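Local coordinates for sniffer CG10964-PA (Drosophila melanogaster, PDB 1SNY), which probably reduces carbonyl compounds with NADPH, as a carbonyl reductase of the short-chain dehydrogenase/reductase family with a Rossmann fold, at residues 211-216 with 247-252. Numbering follows the deposited sequence. Where two conformers were deposited one is given.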
loop_
_atom_site.group_PDB
_atom_site.type_symbol
_atom_site.label_atom_id
_atom_site.label_comp_id
_atom_site.label_asym_id
_atom_site.label_seq_id
_atom_site.Cartn_x
_atom_site.Cartn_y
_atom_site.Cartn_z
ATOM N N ARG A 211 -3.460 -15.970 -19.230
ATOM C CA ARG A 211 -2.642 -15.035 -19.995
ATOM C C ARG A 211 -3.215 -13.621 -20.060
ATOM O O ARG A 211 -3.234 -13.003 -21.124
ATOM C CB ARG A 211 -2.422 -15.570 -21.414
ATOM C CG ARG A 211 -1.633 -16.870 -21.474
ATOM C CD ARG A 211 -0.217 -16.668 -20.968
ATOM N NE ARG A 211 0.632 -17.833 -21.212
ATOM C CZ ARG A 211 0.603 -18.956 -20.501
ATOM N NH1 ARG A 211 -0.237 -19.092 -19.483
ATOM N NH2 ARG A 211 1.429 -19.946 -20.810
ATOM N N ILE A 212 -3.685 -13.116 -18.918
ATOM C CA ILE A 212 -4.224 -11.767 -18.832
ATOM C C ILE A 212 -3.100 -10.893 -18.292
ATOM O O ILE A 212 -2.593 -11.130 -17.200
ATOM C CB ILE A 212 -5.437 -11.687 -17.866
ATOM C CG1 ILE A 212 -6.579 -12.551 -18.398
ATOM C CG2 ILE A 212 -5.886 -10.227 -17.715
ATOM C CD1 ILE A 212 -7.775 -12.662 -17.438
HETATM N N MSE A 213 -2.714 -9.893 -19.067
HETATM C CA MSE A 213 -1.627 -8.994 -18.695
HETATM C C MSE A 213 -2.047 -7.933 -17.677
HETATM O O MSE A 213 -3.145 -7.386 -17.760
HETATM C CB MSE A 213 -1.089 -8.315 -19.964
HETATM C CG MSE A 213 0.130 -7.428 -19.764
HETATM SE SE MSE A 213 0.761 -6.686 -21.441
HETATM C CE MSE A 213 -0.323 -5.091 -21.483
ATOM N N CYS A 214 -1.184 -7.665 -16.700
ATOM C CA CYS A 214 -1.469 -6.625 -15.719
ATOM C C CYS A 214 -0.221 -5.797 -15.509
ATOM O O CYS A 214 0.862 -6.333 -15.245
ATOM C CB CYS A 214 -1.931 -7.198 -14.377
ATOM S SG CYS A 214 -2.472 -5.876 -13.236
ATOM N N VAL A 215 -0.364 -4.487 -15.647
ATOM C CA VAL A 215 0.770 -3.605 -15.474
ATOM C C VAL A 215 0.344 -2.319 -14.807
ATOM O O VAL A 215 -0.801 -1.881 -14.954
ATOM C CB VAL A 215 1.411 -3.218 -16.839
ATOM C CG1 VAL A 215 1.760 -4.470 -17.646
ATOM C CG2 VAL A 215 0.456 -2.329 -17.618
ATOM N N SER A 216 1.266 -1.727 -14.056
ATOM C CA SER A 216 1.019 -0.440 -13.433
ATOM C C SER A 216 1.694 0.544 -14.370
ATOM O O SER A 216 2.788 0.276 -14.877
ATOM C CB SER A 216 1.676 -0.345 -12.057
ATOM O OG SER A 216 0.934 -1.059 -11.089
ATOM N N SER A 247 -0.285 -0.266 -26.194
ATOM C CA SER A 247 -0.477 -0.994 -27.440
ATOM C C SER A 247 0.753 -1.824 -27.797
ATOM O O SER A 247 0.675 -2.734 -28.619
ATOM C CB SER A 247 -0.791 -0.019 -28.573
ATOM O OG SER A 247 -0.859 -0.693 -29.816
ATOM N N LYS A 248 1.887 -1.517 -27.176
ATOM C CA LYS A 248 3.115 -2.254 -27.458
ATOM C C LYS A 248 3.545 -3.154 -26.306
ATOM O O LYS A 248 4.518 -3.897 -26.423
ATOM C CB LYS A 248 4.244 -1.279 -27.811
ATOM N N LEU A 249 2.819 -3.091 -25.193
ATOM C CA LEU A 249 3.146 -3.909 -24.030
ATOM C C LEU A 249 2.872 -5.380 -24.310
ATOM O O LEU A 249 1.845 -5.730 -24.893
ATOM C CB LEU A 249 2.332 -3.453 -22.811
ATOM C CG LEU A 249 2.570 -2.022 -22.321
ATOM C CD1 LEU A 249 1.593 -1.689 -21.204
ATOM C CD2 LEU A 249 4.011 -1.876 -21.833
ATOM N N GLY A 250 3.798 -6.239 -23.894
ATOM C CA GLY A 250 3.644 -7.665 -24.112
ATOM C C GLY A 250 3.961 -8.475 -22.871
ATOM O O GLY A 250 4.145 -7.911 -21.791
ATOM N N GLU A 251 4.044 -9.793 -23.032
ATOM C CA GLU A 251 4.316 -10.704 -21.923
ATOM C C GLU A 251 5.577 -10.374 -21.130
ATOM O O GLU A 251 5.639 -10.614 -19.922
ATOM C CB GLU A 251 4.400 -12.148 -22.428
ATOM C CG GLU A 251 4.396 -13.176 -21.309
ATOM C CD GLU A 251 4.168 -14.594 -21.798
ATOM O OE1 GLU A 251 3.313 -14.791 -22.688
ATOM O OE2 GLU A 251 4.828 -15.519 -21.279
ATOM N N LYS A 252 6.576 -9.817 -21.805
ATOM C CA LYS A 252 7.826 -9.471 -21.146
ATOM C C LYS A 252 7.658 -8.375 -20.099
ATOM O O LYS A 252 8.394 -8.343 -19.110
ATOM C CB LYS A 252 8.867 -9.043 -22.184
ATOM C CG LYS A 252 9.285 -10.154 -23.129
ATOM C CD LYS A 252 10.440 -9.722 -24.013
ATOM C CE LYS A 252 10.879 -10.852 -24.930
ATOM N NZ LYS A 252 11.173 -12.088 -24.154
#
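Met-213 at the start of strand 213-217 faces the loop at Leu-249 and Gly-250 and the start of the 3-10 segment at Glu-251; residues 211-215 and the short run 249-251 head 134° apart, and the nearest alpha carbons, CA of Met-213 and CA of Glu-251, still stand 7.0 Å from each other. Met-213, deposited as selenomethionine, does most of the reaching: CG lies anti to the backbone N (chi1 -175°) and chi2 is extended too, which carries the selenium straight out to the loop, where SE comes 3.6 Å from Gly-250 O and 3.7 Å from Leu-249 O. A bend at chi3 (88°) then swings the methyl onto Leu-249, and CE sits only 3.4 Å from CB of that leucine, tighter than usual for two carbons. The two side chains cross at about a right angle. Farther along the strand, Val-215 offers one methyl, CG2, to Leu-249 CD1 at 3.8 Å; the same CD1 lies 3.9 Å from Met-213 CE, so one leucine branch meets both strand residues. In the fold this is the beta-alpha-beta unit of strand 213-217, helix 235-248 and strand 257-258 at one edge of the parallel Rossmann sheet: the chain leaving the helix passes over the strand from which the unit set out. Ala-167 and Ile-169 of the adjoining strand 167-171 also touch Met-213 and Val-215, respectively. Before the strand begins, Arg-211, the C' residue of a Schellman motif closing helix 187-207, brings its guanidinium near Glu-251, but NE and OE1 remain 4.3 Å apart, too far for a salt bridge. Both polar ends turn instead to Tyr-208: Arg-211 NH1 hydrogen-bonds the backbone O of Tyr-208 and the guanidinium makes a cation-pi contact with the ring, while Glu-251 OE2 bonds with the tyrosine OH.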